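PDB 1JK0: ribonucleoside-diphosphate reductase small chain 2 from Saccharomyces cerevisiae, which works with the other ribonucleotide reductase subunits to make deoxyribonucleotides for DNA synthesis, being required for folding of the RNR2 partner and assembly with the large subunits. Local coordinates for residues N125-V130 and C217-A222; E20-E25 and D172-E177; E186-A191 and K245-A250. All coordinates share one frame; numbering follows the deposited sequence.

Contact 1: N125-V130 and C217-A222; sequences NIYSEV and CRDRGA
Y127 reaches across to both D219 and R220, and is the only residue of N125-V130 to touch C217-A222. Y127 OH donates a hydrogen bond to D219 OD2, which lies at the ring edge near its plane; the modelled separation, 2.4 Å, is doubtful. The ring and carboxylate planes are 27° apart. D219 OD2 also receives W57 NE1, while D219 OD1 is gripped by R218 NH2 at 2.6 Å in a salt bridge, so the carboxylate is held at both oxygens. R220 bends at chi2 (-69°), which carries its guanidinium back alongside Y127: R220 NH1 lies 3.4 Å from Y127 CD1, the two planes at 86°. R220 NE makes a salt bridge with E124 OE2; iron-binding R2 relatives have metal ligands at the Y127 and R220 positions, so this pairing probably replaces a metal site. With an alanine in place of R220, E124 is likely to lose its salt-bridge mate and a gap to open beside Y127 CD1. Further along, E129 salt-bridges a basic side chain of the partner protein, and V130 packs on A212. Helices 111-138 and 207-232 thus meet inside the ferritin-like bundle, with helix 191-200 behind C217 through Y194 and F198.

Contact 2: E20-E25 and D172-E177; sequences EAEKDE and DSLYAE
E22 presents its carboxylate to the amino end of helix 175-188, where the first amides have no acceptor one turn back within the helix. The direct hydrogen bond runs from Y175 N to E22 OE2, 2.6 Å long with an N-H...O angle of 141°, and uses the syn lone pair, on the side of the other oxygen. A water extends this grip: it donates to E22 OE2 and accepts from A176 N at 2.7 Å, so one carboxylate oxygen serves two successive amides. An extended chain beyond CG (chi2 -165°) lets E22 span the gap from the turn after helix 13-21, and that turn is itself closed by D24 N bonding to A21 O.

A further polar bond lies within D172-E177. L174 occupies the N-cap position, and its N donates to E177 OE2 at 3.3 Å, arriving from above the carboxylate plane. This is one half of a capping box; leucine has no side-chain acceptor to return the bond. Two glutamates thus answer three helix-end amides, two directly and A176 N through the water, and the helix dipole would probably favour their ionised forms.

In van der Waals contact, L174 CD2 lies 3.6 Å from E22 CD and borders the carboxylate from one side.

Around this joint, L174 packs against R15, M18 and K19 of helix 13-21, and K19 makes a salt bridge with D172. Helix 13-21 therefore lies over L174, while the start of helix 175-188 rests through Y175 and A176 on L230 and F231 of helix 207-232.

Contact 3: E186-A191 and K245-A250; sequences EGIFQA and KIITEA
I188 pushes its CD1 against the branched flank of I247, and F189 brings CE1 up to the A250 methyl. The first bump is well defined: I188 CD1 lies 3.6 Å from I247 CG1 and 3.7 Å from I247 CG2, so the methyl rests in the fork between the two branches that leave I247 CB. Full extension of I188 (chi2 179°) carries CD1 to that depth, and the two isoleucine side chains cross at about a right angle. The same CD1 lies 4.3 Å from A250 CB, so the probe sits between two residues set three apart, about one turn, on helix 240-258. A250 supplies the hollow. With only a methyl there, the backbones come close, F189 CA and A250 CA being 6.5 Å apart, and F189 CE1 reaches A250 CB at 3.4 Å.

In the all-helical, ferritin-like fold, the helix here is weakly bonded, with a wider pi-type turn at 186-188, and Q190 stands at the N-cap position of helix 191-200. The F189 side chain leans to helix 240-258 while also meeting K160 of helix 155-166.

Other helices add to the packing. L285 of helix 277-288 packs on I188 and its neighbour L286 on I247, while F163 of helix 155-166 lies against A250 and also touches I246 and E249.

Contacts 1 and 3 adjoin, their centres 18 Å apart: R220 CD of contact 1 lies 3.2 Å from E186 OE2 of contact 3, and R220 NH2 lies 3.6 Å from Q190 OE1. The R220 side chain is also about 4 Å from that of Y131, the predicted active-site residue, whereas the F189 side chain is about 11 Å from it. Contact 2 stands apart from this centre, 29 Å from contact 1 between centres and about 13 Å between nearest atoms. Both contacts 2 and 3 use helix 175-188; they touch lightly where E177 O approaches I246 CD1 at 4.1 Å.

Contact 1: N125-V130 and C217-A222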
ATOM      1  N   ASN B 125      -2.549   3.558 -11.197  1.00 26.42           N
ATOM      2  CA  ASN B 125      -3.997   3.456 -11.168  1.00 25.50           C
ATOM      3  C   ASN B 125      -4.650   4.769 -11.539  1.00 25.35           C
ATOM      4  O   ASN B 125      -5.735   4.778 -12.115  1.00 26.31           O
ATOM      5  CB  ASN B 125      -4.473   2.990  -9.799  1.00 28.25           C
ATOM      6  CG  ASN B 125      -4.115   1.546  -9.544  1.00 33.33           C
ATOM      7  OD1 ASN B 125      -4.071   0.747 -10.491  1.00 36.95           O
ATOM      8  ND2 ASN B 125      -3.867   1.189  -8.280  1.00 31.25           N
ATOM      9  N   ILE B 126      -3.994   5.877 -11.210  1.00 23.75           N
ATOM     10  CA  ILE B 126      -4.518   7.189 -11.549  1.00 22.77           C
ATOM     11  C   ILE B 126      -4.377   7.361 -13.074  1.00 25.06           C
ATOM     12  O   ILE B 126      -5.262   7.934 -13.730  1.00 25.75           O
ATOM     13  CB  ILE B 126      -3.743   8.293 -10.800  1.00 22.24           C
ATOM     14  CG1 ILE B 126      -4.058   8.204  -9.297  1.00 23.17           C
ATOM     15  CG2 ILE B 126      -4.106   9.680 -11.352  1.00 21.27           C
ATOM     16  CD1 ILE B 126      -3.227   9.125  -8.401  1.00 20.26           C
ATOM     17  N   TYR B 127      -3.282   6.850 -13.643  1.00 24.17           N
ATOM     18  CA  TYR B 127      -3.086   6.952 -15.088  1.00 24.80           C
ATOM     19  C   TYR B 127      -4.207   6.144 -15.741  1.00 25.69           C
ATOM     20  O   TYR B 127      -4.861   6.603 -16.665  1.00 22.73           O
ATOM     21  CB  TYR B 127      -1.722   6.377 -15.512  1.00 24.33           C
ATOM     22  CG  TYR B 127      -0.522   7.019 -14.854  1.00 25.22           C
ATOM     23  CD1 TYR B 127       0.684   6.320 -14.719  1.00 22.20           C
ATOM     24  CD2 TYR B 127      -0.601   8.309 -14.323  1.00 24.67           C
ATOM     25  CE1 TYR B 127       1.763   6.884 -14.073  1.00 22.10           C
ATOM     26  CE2 TYR B 127       0.479   8.879 -13.670  1.00 25.18           C
ATOM     27  CZ  TYR B 127       1.658   8.163 -13.542  1.00 25.37           C
ATOM     28  OH  TYR B 127       2.719   8.727 -12.848  1.00 26.07           O
ATOM     29  N   SER B 128      -4.427   4.936 -15.229  1.00 28.35           N
ATOM     30  CA  SER B 128      -5.444   4.063 -15.767  1.00 29.92           C
ATOM     31  C   SER B 128      -6.822   4.726 -15.703  1.00 31.25           C
ATOM     32  O   SER B 128      -7.717   4.372 -16.465  1.00 32.42           O
ATOM     33  CB  SER B 128      -5.435   2.738 -15.007  1.00 30.37           C
ATOM     34  OG  SER B 128      -6.052   1.702 -15.771  1.00 34.24           O
ATOM     35  N   GLU B 129      -6.991   5.684 -14.796  1.00 33.05           N
ATOM     36  CA  GLU B 129      -8.264   6.396 -14.669  1.00 33.91           C
ATOM     37  C   GLU B 129      -8.323   7.551 -15.648  1.00 34.63           C
ATOM     38  O   GLU B 129      -9.275   7.674 -16.407  1.00 34.90           O
ATOM     39  CB  GLU B 129      -8.472   6.981 -13.265  1.00 34.40           C
ATOM     40  CG  GLU B 129      -9.847   7.655 -13.126  1.00 33.97           C
ATOM     41  CD  GLU B 129     -10.051   8.383 -11.813  1.00 34.12           C
ATOM     42  OE1 GLU B 129      -9.599   7.891 -10.765  1.00 34.33           O
ATOM     43  OE2 GLU B 129     -10.700   9.447 -11.822  1.00 36.68           O
ATOM     44  N   VAL B 130      -7.315   8.416 -15.618  1.00 35.42           N
ATOM     45  CA  VAL B 130      -7.322   9.541 -16.529  1.00 38.79           C
ATOM     46  C   VAL B 130      -7.490   9.032 -17.955  1.00 40.48           C
ATOM     47  O   VAL B 130      -8.303   9.566 -18.706  1.00 41.22           O
ATOM     48  CB  VAL B 130      -6.044  10.413 -16.383  1.00 38.16           C
ATOM     49  CG1 VAL B 130      -4.836   9.550 -16.299  1.00 40.56           C
ATOM     50  CG2 VAL B 130      -5.920  11.363 -17.554  1.00 38.20           C
ATOM     51  N   CYS B 217       4.547  11.135 -18.750  1.00 41.62           N
ATOM     52  CA  CYS B 217       5.860  11.021 -19.340  1.00 39.86           C
ATOM     53  C   CYS B 217       6.896  11.381 -18.301  1.00 38.34           C
ATOM     54  O   CYS B 217       7.934  10.737 -18.211  1.00 39.29           O
ATOM     55  CB  CYS B 217       5.983  11.951 -20.545  1.00 42.94           C
ATOM     56  SG  CYS B 217       7.291  11.491 -21.684  1.00 46.84           S
ATOM     57  N   ARG B 218       6.626  12.408 -17.509  1.00 36.51           N
ATOM     58  CA  ARG B 218       7.587  12.795 -16.480  1.00 36.99           C
ATOM     59  C   ARG B 218       7.769  11.672 -15.435  1.00 37.42           C
ATOM     60  O   ARG B 218       8.898  11.312 -15.080  1.00 36.75           O
ATOM     61  CB  ARG B 218       7.134  14.081 -15.783  1.00 35.74           C
ATOM     62  CG  ARG B 218       8.160  14.642 -14.798  1.00 38.68           C
ATOM     63  CD  ARG B 218       7.481  15.468 -13.722  1.00 37.87           C
ATOM     64  NE  ARG B 218       6.379  14.703 -13.157  1.00 39.52           N
ATOM     65  CZ  ARG B 218       5.123  15.126 -13.117  1.00 38.50           C
ATOM     66  NH1 ARG B 218       4.814  16.317 -13.602  1.00 37.15           N
ATOM     67  NH2 ARG B 218       4.175  14.339 -12.624  1.00 38.41           N
ATOM     68  N   ASP B 219       6.653  11.115 -14.961  1.00 36.92           N
ATOM     69  CA  ASP B 219       6.680  10.053 -13.967  1.00 35.56           C
ATOM     70  C   ASP B 219       7.241   8.762 -14.542  1.00 36.07           C
ATOM     71  O   ASP B 219       7.983   8.033 -13.864  1.00 36.08           O
ATOM     72  CB  ASP B 219       5.273   9.785 -13.431  1.00 35.00           C
ATOM     73  CG  ASP B 219       4.607  11.032 -12.885  1.00 36.27           C
ATOM     74  OD1 ASP B 219       5.328  12.029 -12.624  1.00 34.88           O
ATOM     75  OD2 ASP B 219       3.367  11.008 -12.705  1.00 33.52           O
ATOM     76  N   ARG B 220       6.878   8.460 -15.785  1.00 34.81           N
ATOM     77  CA  ARG B 220       7.363   7.236 -16.410  1.00 32.94           C
ATOM     78  C   ARG B 220       8.876   7.345 -16.529  1.00 30.99           C
ATOM     79  O   ARG B 220       9.602   6.363 -16.375  1.00 30.11           O
ATOM     80  CB  ARG B 220       6.697   7.042 -17.777  1.00 34.17           C
ATOM     81  CG  ARG B 220       5.226   6.609 -17.703  1.00 34.85           C
ATOM     82  CD  ARG B 220       5.116   5.193 -17.163  1.00 37.54           C
ATOM     83  NE  ARG B 220       3.747   4.767 -16.862  1.00 39.58           N
ATOM     84  CZ  ARG B 220       2.745   4.719 -17.739  1.00 39.62           C
ATOM     85  NH1 ARG B 220       1.548   4.307 -17.346  1.00 38.94           N
ATOM     86  NH2 ARG B 220       2.926   5.093 -18.997  1.00 39.13           N
ATOM     87  N   GLY B 221       9.346   8.558 -16.782  1.00 28.80           N
ATOM     88  CA  GLY B 221      10.769   8.772 -16.891  1.00 27.81           C
ATOM     89  C   GLY B 221      11.416   8.447 -15.569  1.00 27.69           C
ATOM     90  O   GLY B 221      12.404   7.706 -15.526  1.00 29.06           O
ATOM     91  N   ALA B 222      10.858   8.998 -14.486  1.00 26.58           N
ATOM     92  CA  ALA B 222      11.375   8.758 -13.140  1.00 24.33           C
ATOM     93  C   ALA B 222      11.326   7.274 -12.818  1.00 25.37           C
ATOM     94  O   ALA B 222      12.304   6.715 -12.337  1.00 25.47           O
ATOM     95  CB  ALA B 222      10.573   9.523 -12.113  1.00 21.21           C
TER

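Contact 2: E20-E25 and D172-E177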
ATOM      1  N   GLU B  20      25.567 -16.618  -8.313  1.00 61.96           N
ATOM      2  CA  GLU B  20      26.047 -16.944  -6.978  1.00 61.75           C
ATOM      3  C   GLU B  20      26.470 -15.682  -6.253  1.00 60.62           C
ATOM      4  O   GLU B  20      26.540 -15.647  -5.025  1.00 59.69           O
ATOM      5  CB  GLU B  20      27.237 -17.894  -7.057  1.00 64.19           C
ATOM      6  CG  GLU B  20      27.136 -19.062  -6.106  1.00 69.53           C
ATOM      7  CD  GLU B  20      26.001 -19.998  -6.483  1.00 72.38           C
ATOM      8  OE1 GLU B  20      25.992 -20.477  -7.643  1.00 72.99           O
ATOM      9  OE2 GLU B  20      25.123 -20.254  -5.626  1.00 73.28           O
ATOM     10  N   ALA B  21      26.762 -14.646  -7.032  1.00 58.94           N
ATOM     11  CA  ALA B  21      27.193 -13.374  -6.483  1.00 57.49           C
ATOM     12  C   ALA B  21      26.020 -12.528  -5.990  1.00 57.29           C
ATOM     13  O   ALA B  21      26.161 -11.769  -5.035  1.00 58.03           O
ATOM     14  CB  ALA B  21      27.998 -12.599  -7.526  1.00 56.08           C
ATOM     15  N   GLU B  22      24.860 -12.649  -6.623  1.00 55.63           N
ATOM     16  CA  GLU B  22      23.718 -11.860  -6.190  1.00 53.92           C
ATOM     17  C   GLU B  22      23.467 -11.956  -4.687  1.00 54.14           C
ATOM     18  O   GLU B  22      22.576 -11.296  -4.167  1.00 54.78           O
ATOM     19  CB  GLU B  22      22.454 -12.277  -6.941  1.00 51.20           C
ATOM     20  CG  GLU B  22      22.509 -12.029  -8.424  1.00 47.79           C
ATOM     21  CD  GLU B  22      21.141 -12.098  -9.069  1.00 46.53           C
ATOM     22  OE1 GLU B  22      20.365 -13.025  -8.750  1.00 44.72           O
ATOM     23  OE2 GLU B  22      20.844 -11.224  -9.906  1.00 45.47           O
ATOM     24  N   LYS B  23      24.246 -12.765  -3.982  1.00 54.75           N
ATOM     25  CA  LYS B  23      24.050 -12.903  -2.545  1.00 56.43           C
ATOM     26  C   LYS B  23      24.784 -11.814  -1.773  1.00 56.14           C
ATOM     27  O   LYS B  23      24.384 -11.450  -0.670  1.00 56.64           O
ATOM     28  CB  LYS B  23      24.522 -14.279  -2.082  1.00 58.93           C
ATOM     29  CG  LYS B  23      23.677 -14.882  -0.976  1.00 61.64           C
ATOM     30  CD  LYS B  23      23.870 -16.398  -0.942  1.00 65.06           C
ATOM     31  CE  LYS B  23      23.016 -17.068   0.126  1.00 66.54           C
ATOM     32  NZ  LYS B  23      23.144 -18.552   0.071  1.00 67.57           N
ATOM     33  N   ASP B  24      25.859 -11.295  -2.352  1.00 55.61           N
ATOM     34  CA  ASP B  24      26.621 -10.242  -1.697  1.00 55.23           C
ATOM     35  C   ASP B  24      25.945  -8.903  -1.927  1.00 54.62           C
ATOM     36  O   ASP B  24      26.342  -7.906  -1.328  1.00 57.41           O
ATOM     37  CB  ASP B  24      28.059 -10.155  -2.233  1.00 56.21           C
ATOM     38  CG  ASP B  24      28.730 -11.508  -2.331  1.00 56.81           C
ATOM     39  OD1 ASP B  24      28.430 -12.376  -1.481  1.00 57.14           O
ATOM     40  OD2 ASP B  24      29.567 -11.696  -3.247  1.00 57.35           O
ATOM     41  N   GLU B  25      24.941  -8.865  -2.803  1.00 52.01           N
ATOM     42  CA  GLU B  25      24.241  -7.611  -3.076  1.00 49.16           C
ATOM     43  C   GLU B  25      23.424  -7.194  -1.847  1.00 47.32           C
ATOM     44  O   GLU B  25      22.404  -7.802  -1.517  1.00 45.60           O
ATOM     45  CB  GLU B  25      23.314  -7.746  -4.289  1.00 49.46           C
ATOM     46  CG  GLU B  25      23.993  -8.096  -5.618  1.00 50.23           C
ATOM     47  CD  GLU B  25      25.016  -7.062  -6.105  1.00 51.03           C
ATOM     48  OE1 GLU B  25      24.886  -5.859  -5.787  1.00 49.93           O
ATOM     49  OE2 GLU B  25      25.951  -7.461  -6.832  1.00 52.08           O
ATOM     50  N   ASP B 172      15.480 -18.524 -15.613  1.00 65.35           N
ATOM     51  CA  ASP B 172      16.890 -18.331 -15.889  1.00 63.86           C
ATOM     52  C   ASP B 172      17.215 -16.872 -16.195  1.00 62.31           C
ATOM     53  O   ASP B 172      17.569 -16.522 -17.324  1.00 62.27           O
ATOM     54  CB  ASP B 172      17.306 -19.236 -17.048  1.00 65.02           C
ATOM     55  CG  ASP B 172      18.756 -19.068 -17.422  1.00 66.89           C
ATOM     56  OD1 ASP B 172      19.618 -19.073 -16.510  1.00 68.25           O
ATOM     57  OD2 ASP B 172      19.029 -18.939 -18.635  1.00 65.54           O
ATOM     58  N   SER B 173      17.088 -16.030 -15.172  1.00 60.23           N
ATOM     59  CA  SER B 173      17.366 -14.598 -15.287  1.00 58.12           C
ATOM     60  C   SER B 173      18.025 -14.052 -14.019  1.00 56.83           C
ATOM     61  O   SER B 173      17.865 -14.613 -12.936  1.00 57.00           O
ATOM     62  CB  SER B 173      16.069 -13.830 -15.543  1.00 58.10           C
ATOM     63  OG  SER B 173      15.161 -13.995 -14.465  1.00 55.67           O
ATOM     64  N   LEU B 174      18.762 -12.955 -14.162  1.00 55.06           N
ATOM     65  CA  LEU B 174      19.430 -12.318 -13.030  1.00 53.09           C
ATOM     66  C   LEU B 174      18.792 -10.965 -12.725  1.00 51.75           C
ATOM     67  O   LEU B 174      18.262 -10.305 -13.621  1.00 52.48           O
ATOM     68  CB  LEU B 174      20.908 -12.119 -13.336  1.00 54.34           C
ATOM     69  CG  LEU B 174      21.775 -13.374 -13.400  1.00 55.47           C
ATOM     70  CD1 LEU B 174      23.177 -12.998 -13.873  1.00 56.02           C
ATOM     71  CD2 LEU B 174      21.827 -14.030 -12.034  1.00 54.69           C
ATOM     72  N   TYR B 175      18.861 -10.552 -11.462  1.00 49.35           N
ATOM     73  CA  TYR B 175      18.276  -9.290 -11.011  1.00 46.22           C
ATOM     74  C   TYR B 175      18.694  -8.090 -11.849  1.00 45.69           C
ATOM     75  O   TYR B 175      17.851  -7.297 -12.287  1.00 44.61           O
ATOM     76  CB  TYR B 175      18.639  -9.038  -9.550  1.00 45.05           C
ATOM     77  CG  TYR B 175      18.055  -7.761  -8.998  1.00 44.95           C
ATOM     78  CD1 TYR B 175      16.678  -7.571  -8.950  1.00 44.29           C
ATOM     79  CD2 TYR B 175      18.878  -6.731  -8.543  1.00 44.92           C
ATOM     80  CE1 TYR B 175      16.133  -6.392  -8.467  1.00 44.27           C
ATOM     81  CE2 TYR B 175      18.342  -5.548  -8.055  1.00 45.26           C
ATOM     82  CZ  TYR B 175      16.967  -5.387  -8.020  1.00 44.58           C
ATOM     83  OH  TYR B 175      16.423  -4.223  -7.536  1.00 44.68           O
ATOM     84  N   ALA B 176      19.996  -7.952 -12.068  1.00 45.64           N
ATOM     85  CA  ALA B 176      20.494  -6.841 -12.857  1.00 46.35           C
ATOM     86  C   ALA B 176      19.826  -6.865 -14.220  1.00 47.13           C
ATOM     87  O   ALA B 176      19.424  -5.825 -14.732  1.00 47.77           O
ATOM     88  CB  ALA B 176      21.994  -6.936 -13.007  1.00 46.35           C
ATOM     89  N   GLU B 177      19.707  -8.057 -14.801  1.00 47.23           N
ATOM     90  CA  GLU B 177      19.073  -8.202 -16.101  1.00 47.82           C
ATOM     91  C   GLU B 177      17.621  -7.743 -16.056  1.00 47.85           C
ATOM     92  O   GLU B 177      17.227  -6.829 -16.797  1.00 47.65           O
ATOM     93  CB  GLU B 177      19.153  -9.652 -16.570  1.00 50.31           C
ATOM     94  CG  GLU B 177      20.526 -10.032 -17.105  1.00 53.61           C
ATOM     95  CD  GLU B 177      20.651 -11.508 -17.432  1.00 55.30           C
ATOM     96  OE1 GLU B 177      21.750 -11.915 -17.867  1.00 55.92           O
ATOM     97  OE2 GLU B 177      19.662 -12.255 -17.248  1.00 54.63           O
TER
HETATM   98  O   HOH W   1      22.030  -9.084 -10.651  1.00 42.04           O

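Contact 3: E186-A191 and K245-A250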
ATOM      1  N   GLU B 186       9.622   0.317 -19.318  1.00 50.93           N
ATOM      2  CA  GLU B 186       9.142   1.531 -18.693  1.00 52.74           C
ATOM      3  C   GLU B 186       9.433   2.781 -19.513  1.00 53.03           C
ATOM      4  O   GLU B 186       8.570   3.643 -19.671  1.00 52.63           O
ATOM      5  CB  GLU B 186       9.784   1.664 -17.313  1.00 55.02           C
ATOM      6  CG  GLU B 186       8.970   2.457 -16.336  1.00 59.29           C
ATOM      7  CD  GLU B 186       7.629   1.811 -16.079  1.00 62.60           C
ATOM      8  OE1 GLU B 186       7.616   0.642 -15.625  1.00 63.60           O
ATOM      9  OE2 GLU B 186       6.596   2.471 -16.335  1.00 63.07           O
ATOM     10  N   GLY B 187      10.656   2.870 -20.033  1.00 53.74           N
ATOM     11  CA  GLY B 187      11.058   4.039 -20.797  1.00 53.78           C
ATOM     12  C   GLY B 187      11.135   3.879 -22.299  1.00 53.05           C
ATOM     13  O   GLY B 187      10.734   4.778 -23.036  1.00 52.51           O
ATOM     14  N   ILE B 188      11.657   2.750 -22.761  1.00 53.41           N
ATOM     15  CA  ILE B 188      11.763   2.521 -24.193  1.00 53.56           C
ATOM     16  C   ILE B 188      10.375   2.384 -24.789  1.00 53.84           C
ATOM     17  O   ILE B 188       9.882   3.298 -25.442  1.00 52.52           O
ATOM     18  CB  ILE B 188      12.562   1.236 -24.519  1.00 54.09           C
ATOM     19  CG1 ILE B 188      13.965   1.323 -23.915  1.00 53.79           C
ATOM     20  CG2 ILE B 188      12.654   1.055 -26.034  1.00 53.02           C
ATOM     21  CD1 ILE B 188      14.818   0.102 -24.164  1.00 53.03           C
ATOM     22  N   PHE B 189       9.744   1.243 -24.534  1.00 55.48           N
ATOM     23  CA  PHE B 189       8.419   0.953 -25.060  1.00 57.51           C
ATOM     24  C   PHE B 189       7.525   2.112 -25.447  1.00 59.35           C
ATOM     25  O   PHE B 189       7.730   2.729 -26.492  1.00 62.39           O
ATOM     26  CB  PHE B 189       7.663   0.024 -24.125  1.00 57.89           C
ATOM     27  CG  PHE B 189       7.900  -1.414 -24.423  1.00 59.64           C
ATOM     28  CD1 PHE B 189       9.144  -1.985 -24.186  1.00 59.72           C
ATOM     29  CD2 PHE B 189       6.906  -2.184 -25.020  1.00 61.17           C
ATOM     30  CE1 PHE B 189       9.404  -3.299 -24.540  1.00 61.08           C
ATOM     31  CE2 PHE B 189       7.154  -3.505 -25.383  1.00 62.25           C
ATOM     32  CZ  PHE B 189       8.410  -4.064 -25.143  1.00 62.63           C
ATOM     33  N   GLN B 190       6.535   2.424 -24.626  1.00 58.58           N
ATOM     34  CA  GLN B 190       5.606   3.486 -24.987  1.00 58.47           C
ATOM     35  C   GLN B 190       6.157   4.875 -25.310  1.00 57.89           C
ATOM     36  O   GLN B 190       5.404   5.846 -25.337  1.00 56.62           O
ATOM     37  CB  GLN B 190       4.538   3.587 -23.915  1.00 59.82           C
ATOM     38  CG  GLN B 190       3.749   2.316 -23.769  1.00 60.92           C
ATOM     39  CD  GLN B 190       2.755   2.408 -22.654  1.00 62.90           C
ATOM     40  OE1 GLN B 190       3.131   2.541 -21.494  1.00 64.27           O
ATOM     41  NE2 GLN B 190       1.469   2.349 -22.993  1.00 64.60           N
ATOM     42  N   ALA B 191       7.458   4.976 -25.574  1.00 58.34           N
ATOM     43  CA  ALA B 191       8.060   6.266 -25.905  1.00 59.20           C
ATOM     44  C   ALA B 191       7.358   6.827 -27.136  1.00 60.21           C
ATOM     45  O   ALA B 191       7.177   8.043 -27.269  1.00 58.37           O
ATOM     46  CB  ALA B 191       9.554   6.105 -26.174  1.00 58.71           C
ATOM     47  N   LYS B 245      21.662  -6.131 -25.747  1.00 65.67           N
ATOM     48  CA  LYS B 245      20.866  -7.202 -26.342  1.00 67.08           C
ATOM     49  C   LYS B 245      19.416  -7.144 -25.865  1.00 67.72           C
ATOM     50  O   LYS B 245      18.504  -7.571 -26.577  1.00 68.27           O
ATOM     51  CB  LYS B 245      21.459  -8.583 -26.014  1.00 67.03           C
ATOM     52  CG  LYS B 245      22.726  -8.951 -26.802  1.00 67.45           C
ATOM     53  CD  LYS B 245      23.193 -10.398 -26.521  1.00 67.20           C
ATOM     54  CE  LYS B 245      22.190 -11.440 -27.034  1.00 66.82           C
ATOM     55  NZ  LYS B 245      22.578 -12.852 -26.743  1.00 63.96           N
ATOM     56  N   ILE B 246      19.206  -6.611 -24.663  1.00 67.65           N
ATOM     57  CA  ILE B 246      17.865  -6.497 -24.097  1.00 66.56           C
ATOM     58  C   ILE B 246      17.123  -5.278 -24.647  1.00 66.20           C
ATOM     59  O   ILE B 246      15.938  -5.360 -24.972  1.00 64.88           O
ATOM     60  CB  ILE B 246      17.926  -6.408 -22.563  1.00 65.82           C
ATOM     61  CG1 ILE B 246      18.641  -7.645 -22.017  1.00 65.34           C
ATOM     62  CG2 ILE B 246      16.523  -6.317 -21.983  1.00 65.72           C
ATOM     63  CD1 ILE B 246      18.840  -7.637 -20.525  1.00 64.92           C
ATOM     64  N   ILE B 247      17.826  -4.155 -24.755  1.00 66.21           N
ATOM     65  CA  ILE B 247      17.227  -2.928 -25.271  1.00 66.91           C
ATOM     66  C   ILE B 247      16.798  -3.055 -26.730  1.00 67.66           C
ATOM     67  O   ILE B 247      15.646  -2.777 -27.077  1.00 67.55           O
ATOM     68  CB  ILE B 247      18.201  -1.742 -25.164  1.00 66.24           C
ATOM     69  CG1 ILE B 247      18.181  -1.184 -23.743  1.00 65.97           C
ATOM     70  CG2 ILE B 247      17.834  -0.668 -26.181  1.00 66.59           C
ATOM     71  CD1 ILE B 247      18.736  -2.126 -22.711  1.00 66.83           C
ATOM     72  N   THR B 248      17.738  -3.457 -27.582  1.00 68.13           N
ATOM     73  CA  THR B 248      17.475  -3.613 -29.004  1.00 67.52           C
ATOM     74  C   THR B 248      16.144  -4.318 -29.221  1.00 67.24           C
ATOM     75  O   THR B 248      15.255  -3.781 -29.886  1.00 67.54           O
ATOM     76  CB  THR B 248      18.598  -4.409 -29.690  1.00 67.59           C
ATOM     77  OG1 THR B 248      19.817  -3.665 -29.625  1.00 66.61           O
ATOM     78  CG2 THR B 248      18.265  -4.656 -31.148  1.00 70.23           C
ATOM     79  N   GLU B 249      16.005  -5.510 -28.649  1.00 66.37           N
ATOM     80  CA  GLU B 249      14.769  -6.279 -28.785  1.00 66.09           C
ATOM     81  C   GLU B 249      13.507  -5.452 -28.501  1.00 66.56           C
ATOM     82  O   GLU B 249      12.522  -5.554 -29.233  1.00 66.77           O
ATOM     83  CB  GLU B 249      14.795  -7.500 -27.862  1.00 64.22           C
ATOM     84  CG  GLU B 249      15.988  -8.404 -28.071  1.00 62.65           C
ATOM     85  CD  GLU B 249      15.823  -9.753 -27.398  1.00 63.53           C
ATOM     86  OE1 GLU B 249      16.819 -10.505 -27.336  1.00 64.28           O
ATOM     87  OE2 GLU B 249      14.702 -10.069 -26.943  1.00 62.10           O
ATOM     88  N   ALA B 250      13.540  -4.643 -27.442  1.00 67.13           N
ATOM     89  CA  ALA B 250      12.399  -3.807 -27.072  1.00 66.87           C
ATOM     90  C   ALA B 250      12.240  -2.676 -28.077  1.00 67.50           C
ATOM     91  O   ALA B 250      11.136  -2.169 -28.292  1.00 68.64           O
ATOM     92  CB  ALA B 250      12.585  -3.240 -25.675  1.00 66.27           C
TER